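Local coordinates for hydrolase family protein (Deinococcus radiodurans R1, PDB 3CNH) that probably acts as a phosphatase of the haloacid dehalogenase superfamily, holding a sodium ion and a phosphate ion in its presumed active site, at residues G12-T17 and V162-R167; F32-D37 and E75-V80; L107-R112 and P144-L149; N18-E23 and E82-P87. All coordinates share one frame; numbering follows the deposited sequence. Where two conformers were deposited one is given.

Contact 1 (G12-T17 and V162-R167); sequences GGVLLT and VMVDDR. With NA (sodium ion), chain C; PO4 (phosphate ion), chain D.
Gly12 O and Asp166 OD1 grip one sodium ion from the two sides of the contact, each 2.3 Å from the metal. The sodium probably occupies the place of the magnesium ion of haloacid dehalogenase-type phosphatases: the loop after strand 6-9 supplies a backbone carbonyl, while Asp165 is the last residue of strand 161-165 and Asp166 the first beyond it. Asp10, two waters and the phosphate, through PO4 O2 at 2.6 Å, complete the shell. The same phosphate is held by Gly12 N, whose bond to PO4 O3 is 2.8 Å long and fairly straight (163°). In Asp166, CG stands between the backbone N and the carbonyl carbon (chi1 62°), which folds the carboxylate back over Gly13 and delivers OD1 to the metal. Its other oxygen, OD2, lies 3.6 Å from Gly13 CA, where the positive phi of 83° suits glycine.

Asp165 works one shell further out. Its OD1 accepts from Arg167 N at 2.8 Å through the anti lone pair, forming an Asx turn, and also receives a proton from a metal-bound water to which Arg167 NE donates. Its OD2 forms a salt bridge with Lys141, which is also hydrogen-bonded to the phosphate. With an alanine here the Asx turn would probably be lost, Lys141 left without its carboxylate and the metal-bound water without one of its acceptors. Away from the metal the contact is apolar: Val14 CG1 meets Val164 CG1 at 4.0 Å, while Val14 CG2 rests 3.7 Å from Asp166 N.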
loop_
_atom_site.group_PDB
_atom_site.type_symbol
_atom_site.label_atom_id
_atom_site.label_comp_id
_atom_site.label_asym_id
_atom_site.label_seq_id
_atom_site.Cartn_x
_atom_site.Cartn_y
_atom_site.Cartn_z
ATOM N N GLY A 12 -0.721 2.364 2.298
ATOM C CA GLY A 12 -1.809 2.140 3.280
ATOM C C GLY A 12 -1.334 2.099 4.722
ATOM O O GLY A 12 -0.458 1.310 5.065
ATOM N N GLY A 13 -1.942 2.927 5.548
ATOM C CA GLY A 13 -1.613 3.058 6.960
ATOM C C GLY A 13 -0.442 3.966 7.259
ATOM O O GLY A 13 -0.061 4.150 8.424
ATOM N N VAL A 14 0.096 4.545 6.195
ATOM C CA VAL A 14 1.248 5.452 6.300
ATOM C C VAL A 14 0.916 6.790 5.642
ATOM O O VAL A 14 0.656 7.803 6.320
ATOM C CB VAL A 14 2.515 4.800 5.727
ATOM C CG1 VAL A 14 3.718 5.734 5.736
ATOM C CG2 VAL A 14 2.876 3.530 6.529
ATOM N N LEU A 15 0.868 6.767 4.318
ATOM C CA LEU A 15 0.559 7.977 3.533
ATOM C C LEU A 15 -0.941 8.246 3.441
ATOM O O LEU A 15 -1.418 9.379 3.445
ATOM C CB LEU A 15 1.134 7.849 2.123
ATOM C CG LEU A 15 2.669 7.818 2.059
ATOM C CD1 LEU A 15 3.144 7.434 0.653
ATOM C CD2 LEU A 15 3.251 9.153 2.532
ATOM N N LEU A 16 -1.665 7.159 3.332
ATOM C CA LEU A 16 -3.132 7.162 3.236
ATOM C C LEU A 16 -3.682 6.116 4.163
ATOM O O LEU A 16 -2.949 5.304 4.720
ATOM C CB LEU A 16 -3.580 6.808 1.808
ATOM C CG LEU A 16 -3.018 7.614 0.608
ATOM C CD1 LEU A 16 -3.506 7.003 -0.727
ATOM C CD2 LEU A 16 -3.348 9.095 0.709
ATOM N N THR A 17 -4.993 6.144 4.308
ATOM C CA THR A 17 -5.674 5.063 5.022
ATOM C C THR A 17 -5.487 3.794 4.188
ATOM O O THR A 17 -5.070 3.835 3.040
ATOM C CB THR A 17 -7.195 5.326 5.155
ATOM O OG1 THR A 17 -7.755 5.543 3.851
ATOM C CG2 THR A 17 -7.452 6.513 6.042
ATOM N N VAL A 162 16.018 2.721 3.106
ATOM C CA VAL A 162 15.136 2.666 4.276
ATOM C C VAL A 162 13.710 2.383 3.839
ATOM O O VAL A 162 13.197 3.046 2.957
ATOM C CB VAL A 162 15.109 3.982 5.079
ATOM C CG1 VAL A 162 14.308 3.806 6.376
ATOM C CG2 VAL A 162 16.531 4.465 5.405
HETATM N N MSE A 163 13.117 1.378 4.474
HETATM C CA MSE A 163 11.707 1.003 4.335
HETATM C C MSE A 163 10.885 1.603 5.474
HETATM O O MSE A 163 11.263 1.528 6.654
HETATM C CB MSE A 163 11.540 -0.521 4.405
HETATM C CG MSE A 163 10.113 -1.024 4.370
HETATM SE SE MSE A 163 9.431 -0.834 2.554
HETATM C CE MSE A 163 7.471 -0.932 2.972
ATOM N N VAL A 164 9.759 2.214 5.093
ATOM C CA VAL A 164 8.808 2.789 6.031
ATOM C C VAL A 164 7.478 2.037 5.898
ATOM O O VAL A 164 6.855 2.046 4.829
ATOM C CB VAL A 164 8.559 4.282 5.759
ATOM C CG1 VAL A 164 7.516 4.829 6.727
ATOM C CG2 VAL A 164 9.907 5.124 5.817
ATOM N N ASP A 165 7.060 1.399 6.978
ATOM C CA ASP A 165 5.815 0.566 6.966
ATOM C C ASP A 165 5.163 0.667 8.315
ATOM O O ASP A 165 5.832 0.883 9.303
ATOM C CB ASP A 165 6.149 -0.885 6.637
ATOM C CG ASP A 165 4.944 -1.688 6.126
ATOM O OD1 ASP A 165 4.059 -2.085 6.949
ATOM O OD2 ASP A 165 4.949 -1.980 4.909
ATOM N N ASP A 166 3.852 0.454 8.382
ATOM C CA ASP A 166 3.189 0.528 9.695
ATOM C C ASP A 166 3.154 -0.783 10.421
ATOM O O ASP A 166 2.805 -0.817 11.589
ATOM C CB ASP A 166 1.781 1.138 9.682
ATOM C CG ASP A 166 0.799 0.379 8.874
ATOM O OD1 ASP A 166 1.194 -0.247 7.878
ATOM O OD2 ASP A 166 -0.390 0.473 9.194
ATOM N N ARG A 167 3.505 -1.857 9.713
ATOM C CA ARG A 167 3.481 -3.199 10.309
ATOM C C ARG A 167 4.887 -3.686 10.659
ATOM O O ARG A 167 5.757 -3.761 9.799
ATOM C CB ARG A 167 2.811 -4.199 9.351
ATOM C CG ARG A 167 1.405 -3.800 8.963
ATOM C CD ARG A 167 0.752 -4.826 8.020
ATOM N NE ARG A 167 -0.401 -4.280 7.291
ATOM C CZ ARG A 167 -1.662 -4.594 7.559
ATOM N NH1 ARG A 167 -1.936 -5.472 8.502
ATOM N NH2 ARG A 167 -2.639 -4.046 6.855
HETATM NA NA NA C . 0.526 -0.648 5.704
HETATM P P PO4 D . 0.012 -1.230 1.661
HETATM O O1 PO4 D . 1.133 -2.126 1.393
HETATM O O2 PO4 D . -0.088 -0.969 3.169
HETATM O O3 PO4 D . -0.057 0.049 0.812
HETATM O O4 PO4 D . -1.332 -1.910 1.398
HETATM O O HOH W 1 -1.180 2.838 10.630
HETATM O O HOH W 2 1.555 -2.647 5.843
HETATM O O HOH W 3 -1.620 -1.167 6.467
#

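Contact 2 (F32-D37 and E75-V80); sequences FGLDTD and EDFRAV
The rings of Phe32 and Phe77 meet obliquely, their planes turned 49° against each other and their centroids 5.0 Å apart, an arrangement that is neither a stack nor a T-shaped pair. Phe77 offers its CD2-CE2 side: CD2 sits over one face of the Phe32 ring, displaced toward the rim, and approaches Phe32 CD2 to 3.7 Å. A first torsion of -164°, which sets CG of Phe77 opposite the backbone N, leans the ring out of its helix toward residues 32-34. Val80 and Phe32 point at one another from their own backbones, and Val80 CB and CG2 meet the ring edge, with CG2 3.7 Å from Phe32 CZ.

These segments belong to the helical cap inserted after the first core strand, as in C1-type members of the superfamily. Helix 22-32 ends at Gly33 in a Schellman motif, and the chain then turns toward helix 36-51. Just past Gly33, Leu34 and Phe77 extend toward each other from opposite directions, Leu34 CD1 lying obliquely to the ring and 3.9 Å from Phe77 CE2. Phe72 packs against all three of Phe32, Leu34 and Phe77, while Val28 of helix 22-32 touches Phe77 and Val80.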
loop_
_atom_site.group_PDB
_atom_site.type_symbol
_atom_site.label_atom_id
_atom_site.label_comp_id
_atom_site.label_asym_id
_atom_site.label_seq_id
_atom_site.Cartn_x
_atom_site.Cartn_y
_atom_site.Cartn_z
ATOM N N PHE A 32 -24.334 -1.832 1.305
ATOM C CA PHE A 32 -24.867 -2.518 0.112
ATOM C C PHE A 32 -25.750 -3.685 0.437
ATOM O O PHE A 32 -26.293 -4.353 -0.452
ATOM C CB PHE A 32 -23.754 -2.919 -0.834
ATOM C CG PHE A 32 -23.218 -1.769 -1.641
ATOM C CD1 PHE A 32 -23.874 -1.368 -2.796
ATOM C CD2 PHE A 32 -22.076 -1.087 -1.261
ATOM C CE1 PHE A 32 -23.402 -0.302 -3.563
ATOM C CE2 PHE A 32 -21.606 -0.039 -2.037
ATOM C CZ PHE A 32 -22.268 0.349 -3.190
ATOM N N GLY A 33 -25.915 -3.905 1.726
ATOM C CA GLY A 33 -26.826 -4.947 2.218
ATOM C C GLY A 33 -26.351 -6.357 1.956
ATOM O O GLY A 33 -27.146 -7.283 1.744
ATOM N N LEU A 34 -25.039 -6.514 1.995
ATOM C CA LEU A 34 -24.436 -7.837 1.749
ATOM C C LEU A 34 -24.426 -8.741 2.986
ATOM O O LEU A 34 -24.258 -8.281 4.111
ATOM C CB LEU A 34 -23.003 -7.675 1.248
ATOM C CG LEU A 34 -22.820 -6.790 -0.002
ATOM C CD1 LEU A 34 -21.338 -6.708 -0.350
ATOM C CD2 LEU A 34 -23.650 -7.287 -1.162
ATOM N N ASP A 35 -24.584 -10.036 2.747
ATOM C CA ASP A 35 -24.426 -11.041 3.822
ATOM C C ASP A 35 -22.958 -10.976 4.188
ATOM O O ASP A 35 -22.085 -11.316 3.381
ATOM C CB ASP A 35 -24.803 -12.442 3.339
ATOM C CG ASP A 35 -24.608 -13.493 4.400
ATOM O OD1 ASP A 35 -23.463 -13.725 4.818
ATOM O OD2 ASP A 35 -25.623 -14.110 4.795
ATOM N N THR A 36 -22.663 -10.500 5.389
ATOM C CA THR A 36 -21.265 -10.278 5.760
ATOM C C THR A 36 -20.396 -11.543 5.830
ATOM O O THR A 36 -19.236 -11.522 5.435
ATOM C CB THR A 36 -21.124 -9.429 7.036
ATOM O OG1 THR A 36 -21.820 -10.064 8.114
ATOM C CG2 THR A 36 -21.725 -8.034 6.780
ATOM N N ASP A 37 -20.958 -12.639 6.308
ATOM C CA ASP A 37 -20.176 -13.885 6.412
ATOM C C ASP A 37 -19.738 -14.417 5.039
ATOM O O ASP A 37 -18.571 -14.758 4.826
ATOM C CB ASP A 37 -20.949 -14.987 7.123
ATOM C CG ASP A 37 -21.006 -14.792 8.626
ATOM O OD1 ASP A 37 -20.242 -13.965 9.171
ATOM O OD2 ASP A 37 -21.818 -15.505 9.246
ATOM N N GLU A 75 -20.045 -0.775 -10.958
ATOM C CA GLU A 75 -19.505 0.601 -10.998
ATOM C C GLU A 75 -19.850 1.322 -9.707
ATOM O O GLU A 75 -19.012 2.038 -9.119
ATOM C CB GLU A 75 -20.024 1.365 -12.216
ATOM C CG GLU A 75 -19.467 0.829 -13.551
ATOM C CD GLU A 75 -20.028 -0.540 -14.000
ATOM O OE1 GLU A 75 -21.167 -0.957 -13.636
ATOM O OE2 GLU A 75 -19.298 -1.221 -14.755
ATOM N N ASP A 76 -21.069 1.103 -9.256
ATOM C CA ASP A 76 -21.557 1.697 -7.999
ATOM C C ASP A 76 -20.629 1.224 -6.881
ATOM O O ASP A 76 -20.151 1.989 -6.035
ATOM C CB ASP A 76 -22.979 1.235 -7.637
ATOM C CG ASP A 76 -24.055 1.790 -8.563
ATOM O OD1 ASP A 76 -23.825 2.863 -9.159
ATOM O OD2 ASP A 76 -25.142 1.171 -8.662
ATOM N N PHE A 77 -20.337 -0.072 -6.921
ATOM C CA PHE A 77 -19.580 -0.693 -5.817
ATOM C C PHE A 77 -18.154 -0.199 -5.814
ATOM O O PHE A 77 -17.567 0.118 -4.783
ATOM C CB PHE A 77 -19.636 -2.239 -5.901
ATOM C CG PHE A 77 -19.218 -2.920 -4.632
ATOM C CD1 PHE A 77 -17.910 -3.315 -4.438
ATOM C CD2 PHE A 77 -20.119 -3.132 -3.603
ATOM C CE1 PHE A 77 -17.519 -3.928 -3.264
ATOM C CE2 PHE A 77 -19.703 -3.769 -2.418
ATOM C CZ PHE A 77 -18.425 -4.134 -2.258
ATOM N N ARG A 78 -17.599 -0.146 -7.004
ATOM C CA ARG A 78 -16.224 0.285 -7.174
ATOM C C ARG A 78 -16.038 1.730 -6.677
ATOM O O ARG A 78 -15.019 2.066 -6.048
ATOM C CB ARG A 78 -15.837 0.080 -8.634
ATOM C CG ARG A 78 -14.364 0.070 -8.892
ATOM C CD ARG A 78 -13.933 1.323 -9.447
ATOM N NE ARG A 78 -14.529 1.482 -10.759
ATOM C CZ ARG A 78 -13.842 1.341 -11.879
ATOM N NH1 ARG A 78 -14.444 1.495 -13.050
ATOM N NH2 ARG A 78 -12.549 1.057 -11.819
ATOM N N ALA A 79 -17.039 2.554 -6.916
ATOM C CA ALA A 79 -16.985 3.963 -6.496
ATOM C C ALA A 79 -16.843 4.069 -4.992
ATOM O O ALA A 79 -16.033 4.845 -4.472
ATOM C CB ALA A 79 -18.230 4.741 -6.949
ATOM N N VAL A 80 -17.644 3.275 -4.296
ATOM C CA VAL A 80 -17.648 3.300 -2.826
ATOM C C VAL A 80 -16.336 2.694 -2.283
ATOM O O VAL A 80 -15.779 3.154 -1.273
ATOM C CB VAL A 80 -18.925 2.641 -2.237
ATOM C CG1 VAL A 80 -18.848 2.618 -0.714
ATOM C CG2 VAL A 80 -20.188 3.412 -2.702
#

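Contact 3 (L107-R112 and P144-L149); sequences LNNEGR and PAMYRL. With PO4 (phosphate ion), chain D.
Leu107 and Tyr147 mark the closest backbone approach, with CA atoms 7.8 Å apart, where the C-terminal end of strand 103-108 packs against helix 144-154. The pairing is a strand-helix layer of the Rossmann-like core, with the phosphate bound just beyond the strand end. Leu107 carries it with both methyls. CD2 presses obliquely on the Tyr147 ring, only 3.4 Å from Tyr147 CD1, and the two side chains cross at about a right angle. CD1 instead lies 3.8 Å from SE of Met146, a selenomethionine that slides past the leucine in the opposite direction. Met146 starts out pointing away from its own N (chi1 172°), then bends at chi2 and chi3, carrying the methyl CE to 3.6 Å from Asn108 O.

Shortening Leu107 to an alanine would remove both methyls and is likely to open a gap between sheet and helix, with the selenomethionine chain and tyrosine ring freer to shift. Met163 of strand 161-165, two places along the sheet, also touches Leu107 and Tyr147. Further along, Asn109 ND2 donates to Lys141 O, tying the strand end to the lysine's loop. Asn109 N points at the phosphate and donates to PO4 O1 over 2.7 Å, nearly straight at 174°.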
loop_
_atom_site.group_PDB
_atom_site.type_symbol
_atom_site.label_atom_id
_atom_site.label_comp_id
_atom_site.label_asym_id
_atom_site.label_seq_id
_atom_site.Cartn_x
_atom_site.Cartn_y
_atom_site.Cartn_z
ATOM N N LEU A 107 6.552 0.891 -2.034
ATOM C CA LEU A 107 6.711 -0.576 -1.964
ATOM C C LEU A 107 5.485 -1.017 -1.177
ATOM O O LEU A 107 5.428 -0.864 0.041
ATOM C CB LEU A 107 8.027 -0.994 -1.302
ATOM C CG LEU A 107 8.321 -2.483 -1.417
ATOM C CD1 LEU A 107 8.640 -2.870 -2.879
ATOM C CD2 LEU A 107 9.471 -2.960 -0.525
ATOM N N ASN A 108 4.460 -1.430 -1.906
ATOM C CA ASN A 108 3.133 -1.567 -1.307
ATOM C C ASN A 108 2.286 -2.604 -1.946
ATOM O O ASN A 108 2.528 -3.015 -3.087
ATOM C CB ASN A 108 2.380 -0.219 -1.394
ATOM C CG ASN A 108 1.942 0.136 -2.822
ATOM O OD1 ASN A 108 2.766 0.289 -3.730
ATOM N ND2 ASN A 108 0.623 0.291 -3.014
ATOM N N ASN A 109 1.358 -3.097 -1.140
ATOM C CA ASN A 109 0.378 -4.095 -1.597
ATOM C C ASN A 109 -0.964 -3.449 -1.901
ATOM O O ASN A 109 -1.600 -2.851 -1.037
ATOM C CB ASN A 109 0.130 -5.150 -0.525
ATOM C CG ASN A 109 1.372 -5.988 -0.182
ATOM O OD1 ASN A 109 2.392 -5.976 -0.908
ATOM N ND2 ASN A 109 1.256 -6.792 0.910
ATOM N N GLU A 110 -1.426 -3.649 -3.126
ATOM C CA GLU A 110 -2.682 -3.047 -3.551
ATOM C C GLU A 110 -3.057 -3.520 -4.925
ATOM O O GLU A 110 -2.202 -3.704 -5.777
ATOM C CB GLU A 110 -2.568 -1.530 -3.639
ATOM C CG GLU A 110 -3.907 -0.778 -3.582
ATOM C CD GLU A 110 -4.513 -0.832 -2.187
ATOM O OE1 GLU A 110 -3.947 -0.207 -1.284
ATOM O OE2 GLU A 110 -5.547 -1.508 -1.995
ATOM N N GLY A 111 -4.350 -3.795 -5.093
ATOM C CA GLY A 111 -4.883 -4.071 -6.409
ATOM C C GLY A 111 -4.634 -2.879 -7.327
ATOM O O GLY A 111 -4.542 -1.731 -6.900
ATOM N N ARG A 112 -4.569 -3.167 -8.616
ATOM C CA ARG A 112 -4.233 -2.141 -9.615
ATOM C C ARG A 112 -5.182 -0.947 -9.636
ATOM O O ARG A 112 -4.755 0.206 -9.640
ATOM C CB ARG A 112 -4.176 -2.765 -11.022
ATOM C CG ARG A 112 -3.829 -1.801 -12.149
ATOM C CD ARG A 112 -4.013 -2.525 -13.495
ATOM N NE ARG A 112 -4.074 -1.633 -14.653
ATOM C CZ ARG A 112 -3.037 -0.994 -15.186
ATOM N NH1 ARG A 112 -1.834 -1.066 -14.638
ATOM N NH2 ARG A 112 -3.217 -0.228 -16.254
ATOM N N PRO A 144 10.285 -11.777 1.424
ATOM C CA PRO A 144 11.604 -11.171 1.257
ATOM C C PRO A 144 11.893 -10.800 -0.206
ATOM O O PRO A 144 12.598 -9.835 -0.481
ATOM C CB PRO A 144 12.552 -12.273 1.737
ATOM C CG PRO A 144 11.706 -13.066 2.725
ATOM C CD PRO A 144 10.323 -13.033 2.188
ATOM N N ALA A 145 11.340 -11.594 -1.129
ATOM C CA ALA A 145 11.570 -11.335 -2.570
ATOM C C ALA A 145 11.056 -9.958 -3.003
ATOM O O ALA A 145 11.582 -9.351 -3.949
ATOM C CB ALA A 145 10.915 -12.421 -3.434
HETATM N N MSE A 146 10.006 -9.474 -2.354
HETATM C CA MSE A 146 9.451 -8.147 -2.736
HETATM C C MSE A 146 10.463 -7.049 -2.419
HETATM O O MSE A 146 10.684 -6.117 -3.192
HETATM C CB MSE A 146 8.167 -7.885 -1.988
HETATM C CG MSE A 146 7.582 -6.561 -2.120
HETATM SE SE MSE A 146 7.096 -6.174 -3.990
HETATM C CE MSE A 146 5.394 -5.169 -3.672
ATOM N N TYR A 147 11.046 -7.158 -1.237
ATOM C CA TYR A 147 12.023 -6.154 -0.794
ATOM C C TYR A 147 13.236 -6.167 -1.725
ATOM O O TYR A 147 13.737 -5.120 -2.160
ATOM C CB TYR A 147 12.416 -6.365 0.690
ATOM C CG TYR A 147 11.259 -6.179 1.615
ATOM C CD1 TYR A 147 10.774 -4.930 1.910
ATOM C CD2 TYR A 147 10.541 -7.292 2.103
ATOM C CE1 TYR A 147 9.660 -4.765 2.723
ATOM C CE2 TYR A 147 9.442 -7.117 2.924
ATOM C CZ TYR A 147 9.007 -5.872 3.228
ATOM O OH TYR A 147 7.892 -5.743 4.032
ATOM N N ARG A 148 13.694 -7.364 -2.024
ATOM C CA ARG A 148 14.862 -7.540 -2.896
ATOM C C ARG A 148 14.571 -6.985 -4.292
ATOM O O ARG A 148 15.413 -6.382 -4.927
ATOM C CB ARG A 148 15.327 -9.006 -2.941
ATOM C CG ARG A 148 15.816 -9.501 -1.564
ATOM C CD ARG A 148 16.563 -10.828 -1.579
ATOM N NE ARG A 148 17.362 -10.952 -0.355
ATOM C CZ ARG A 148 17.047 -11.742 0.661
ATOM N NH1 ARG A 148 16.012 -12.556 0.583
ATOM N NH2 ARG A 148 17.815 -11.766 1.732
ATOM N N LEU A 149 13.348 -7.191 -4.742
ATOM C CA LEU A 149 12.950 -6.709 -6.086
ATOM C C LEU A 149 12.970 -5.186 -6.119
ATOM O O LEU A 149 13.469 -4.536 -7.048
ATOM C CB LEU A 149 11.582 -7.267 -6.451
ATOM C CG LEU A 149 11.069 -6.905 -7.839
ATOM C CD1 LEU A 149 12.106 -7.141 -8.974
ATOM C CD2 LEU A 149 9.737 -7.673 -8.048
HETATM P P PO4 D . 0.012 -1.230 1.661
HETATM O O1 PO4 D . 1.133 -2.126 1.393
HETATM O O2 PO4 D . -0.088 -0.969 3.169
HETATM O O3 PO4 D . -0.057 0.049 0.812
HETATM O O4 PO4 D . -1.332 -1.910 1.398
#

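Contact 4 (N18-E23 and E82-P87)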
loop_
_atom_site.group_PDB
_atom_site.type_symbol
_atom_site.label_atom_id
_atom_site.label_comp_id
_atom_site.label_asym_id
_atom_site.label_seq_id
_atom_site.Cartn_x
_atom_site.Cartn_y
_atom_site.Cartn_z
ATOM N N ASN A 18 -5.766 2.641 4.773
ATOM C CA ASN A 18 -5.795 1.408 3.977
ATOM C C ASN A 18 -6.878 1.544 2.917
ATOM O O ASN A 18 -7.776 2.351 3.059
ATOM C CB ASN A 18 -6.046 0.198 4.841
ATOM C CG ASN A 18 -4.870 -0.096 5.732
ATOM O OD1 ASN A 18 -3.736 -0.044 5.276
ATOM N ND2 ASN A 18 -5.124 -0.341 7.000
ATOM N N GLY A 19 -6.720 0.824 1.829
ATOM C CA GLY A 19 -7.675 0.928 0.726
ATOM C C GLY A 19 -8.885 0.030 0.848
ATOM O O GLY A 19 -9.983 0.377 0.442
ATOM N N TRP A 20 -8.676 -1.123 1.447
ATOM C CA TRP A 20 -9.758 -2.142 1.464
ATOM C C TRP A 20 -9.535 -3.141 2.596
ATOM O O TRP A 20 -9.457 -4.343 2.415
ATOM C CB TRP A 20 -9.798 -2.789 0.079
ATOM C CG TRP A 20 -11.045 -3.573 -0.269
ATOM C CD1 TRP A 20 -11.076 -4.839 -0.802
ATOM C CD2 TRP A 20 -12.401 -3.153 -0.166
ATOM N NE1 TRP A 20 -12.350 -5.220 -1.019
ATOM C CE2 TRP A 20 -13.199 -4.209 -0.659
ATOM C CE3 TRP A 20 -13.037 -1.996 0.294
ATOM C CZ2 TRP A 20 -14.574 -4.151 -0.653
ATOM C CZ3 TRP A 20 -14.413 -1.935 0.266
ATOM C CH2 TRP A 20 -15.171 -3.009 -0.196
ATOM N N ASP A 21 -9.388 -2.571 3.786
ATOM C CA ASP A 21 -9.174 -3.351 5.018
ATOM C C ASP A 21 -10.460 -3.868 5.610
ATOM O O ASP A 21 -11.571 -3.594 5.149
ATOM C CB ASP A 21 -8.325 -2.574 6.072
ATOM C CG ASP A 21 -9.067 -1.379 6.724
ATOM O OD1 ASP A 21 -10.325 -1.343 6.766
ATOM O OD2 ASP A 21 -8.361 -0.468 7.264
ATOM N N ARG A 22 -10.281 -4.655 6.656
ATOM C CA ARG A 22 -11.403 -5.304 7.320
ATOM C C ARG A 22 -12.523 -4.358 7.699
ATOM O O ARG A 22 -13.706 -4.623 7.471
ATOM C CB ARG A 22 -10.937 -6.077 8.577
ATOM N N GLU A 23 -12.136 -3.225 8.257
ATOM C CA GLU A 23 -13.121 -2.288 8.799
ATOM C C GLU A 23 -13.922 -1.618 7.689
ATOM O O GLU A 23 -15.134 -1.472 7.743
ATOM C CB GLU A 23 -12.439 -1.251 9.711
ATOM C CG GLU A 23 -11.731 -1.896 10.926
ATOM C CD GLU A 23 -10.298 -2.472 10.666
ATOM O OE1 GLU A 23 -9.710 -2.367 9.553
ATOM O OE2 GLU A 23 -9.737 -3.040 11.636
ATOM N N GLU A 82 -13.468 2.969 -3.720
ATOM C CA GLU A 82 -12.462 4.016 -3.961
ATOM C C GLU A 82 -12.506 5.088 -2.882
ATOM O O GLU A 82 -11.473 5.585 -2.381
ATOM C CB GLU A 82 -12.627 4.594 -5.374
ATOM C CG GLU A 82 -12.131 3.613 -6.405
ATOM C CD GLU A 82 -12.367 4.070 -7.829
ATOM O OE1 GLU A 82 -13.160 5.020 -8.008
ATOM O OE2 GLU A 82 -11.766 3.447 -8.731
ATOM N N GLU A 83 -13.717 5.408 -2.489
ATOM C CA GLU A 83 -13.957 6.444 -1.485
ATOM C C GLU A 83 -13.477 6.143 -0.085
ATOM O O GLU A 83 -13.450 7.046 0.767
ATOM C CB GLU A 83 -15.434 6.799 -1.411
ATOM C CG GLU A 83 -15.860 7.473 -2.680
ATOM C CD GLU A 83 -17.332 7.487 -2.831
ATOM O OE1 GLU A 83 -18.025 6.915 -1.953
ATOM O OE2 GLU A 83 -17.789 8.049 -3.846
ATOM N N GLN A 84 -13.101 4.903 0.150
ATOM C CA GLN A 84 -12.587 4.504 1.470
ATOM C C GLN A 84 -11.202 5.102 1.680
ATOM O O GLN A 84 -10.741 5.206 2.808
ATOM C CB GLN A 84 -12.486 2.991 1.639
ATOM C CG GLN A 84 -13.836 2.306 1.482
ATOM C CD GLN A 84 -14.862 2.908 2.348
ATOM O OE1 GLN A 84 -14.757 2.842 3.571
ATOM N NE2 GLN A 84 -15.896 3.514 1.735
ATOM N N SER A 85 -10.560 5.492 0.589
ATOM C CA SER A 85 -9.183 6.025 0.641
ATOM C C SER A 85 -9.206 7.479 1.034
ATOM O O SER A 85 -9.842 8.296 0.404
ATOM C CB SER A 85 -8.466 5.839 -0.692
ATOM O OG SER A 85 -8.209 4.459 -0.943
ATOM N N GLN A 86 -8.509 7.763 2.124
ATOM C CA GLN A 86 -8.415 9.112 2.645
ATOM C C GLN A 86 -6.951 9.428 3.028
ATOM O O GLN A 86 -6.153 8.525 3.265
ATOM C CB GLN A 86 -9.311 9.230 3.858
ATOM C CG GLN A 86 -10.786 8.975 3.529
ATOM C CD GLN A 86 -11.399 10.050 2.618
ATOM O OE1 GLN A 86 -11.027 11.220 2.681
ATOM N NE2 GLN A 86 -12.369 9.653 1.789
ATOM N N PRO A 87 -6.613 10.705 3.095
ATOM C CA PRO A 87 -5.225 10.963 3.426
ATOM C C PRO A 87 -4.895 10.887 4.882
ATOM O O PRO A 87 -5.764 10.980 5.747
ATOM C CB PRO A 87 -5.052 12.446 3.014
ATOM C CG PRO A 87 -6.390 13.024 3.155
ATOM C CD PRO A 87 -7.378 11.931 2.829
HETATM O O HOH W 4 -10.057 2.594 -1.125
#
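Trp20 swings its indole toward Gln84 through a chi1 of -164°, CG lying trans to the amide nitrogen, while Gln84 has CG anti to its own carbonyl carbon (chi1 -60°) and then bends at chi2. The glutamine meets the indole at its edge, CG lying near the ring plane and 4.4 Å from Trp20 CZ3, a loose touch. Nearer the backbone, Gln84 CB packs 3.8 Å from Gly19 O. The polar ends of both side chains look elsewhere: Gln84 NE2 donates to Val80 O, one helical turn back, and Trp20 NE1 is bonded to Tyr60 OH.

A water joins the two segments. It takes a proton from Ser85 OG at 2.6 Å and passes one to Gly19 O at 2.7 Å, while Arg118 is also hydrogen-bonded to the serine oxygen. Within 18-23, Asn18 ND2 donates to Asp21 OD2 across 3.3 Å; the acceptor lies in the amide plane and uses its anti lone pair. Asp21 also stands at the N-cap of helix 22-32, with OD1 accepting from Gln24 N.

Residues 18-23 carry the chain from the core into the cap and residues 82-87 bring it back, so the contact lies at the paired linkers between core and cap. Helix 22-32 begins at the end of the first linker, its Val28 touching Trp20 and Gln84; helix 74-83 leads into the second, and helix 112-122 of the core touches Trp20, Glu82 and Pro87.

In the fold
From the N terminus the chain leaves strand 6-9 through the loop of contact 1, whose partner at the end of strand 161-165 comes some 145 residues later, so this contact encloses the other three. Directly after that loop, contact 4 pairs the outgoing and returning linkers and closes off the helical cap. Contact 2 nests inside it, joining the end of helix 22-32 and the following turn to helix 74-83; Phe77 touches Trp20 between the two. Back in the core, contact 3 follows in series, tying strand 103-108 to helix 144-154. Contacts 1 and 3 share the phosphate and adjoin through Met163, while Thr17 is hydrogen-bonded to Gln84 and Gln86, joining contacts 1 and 4.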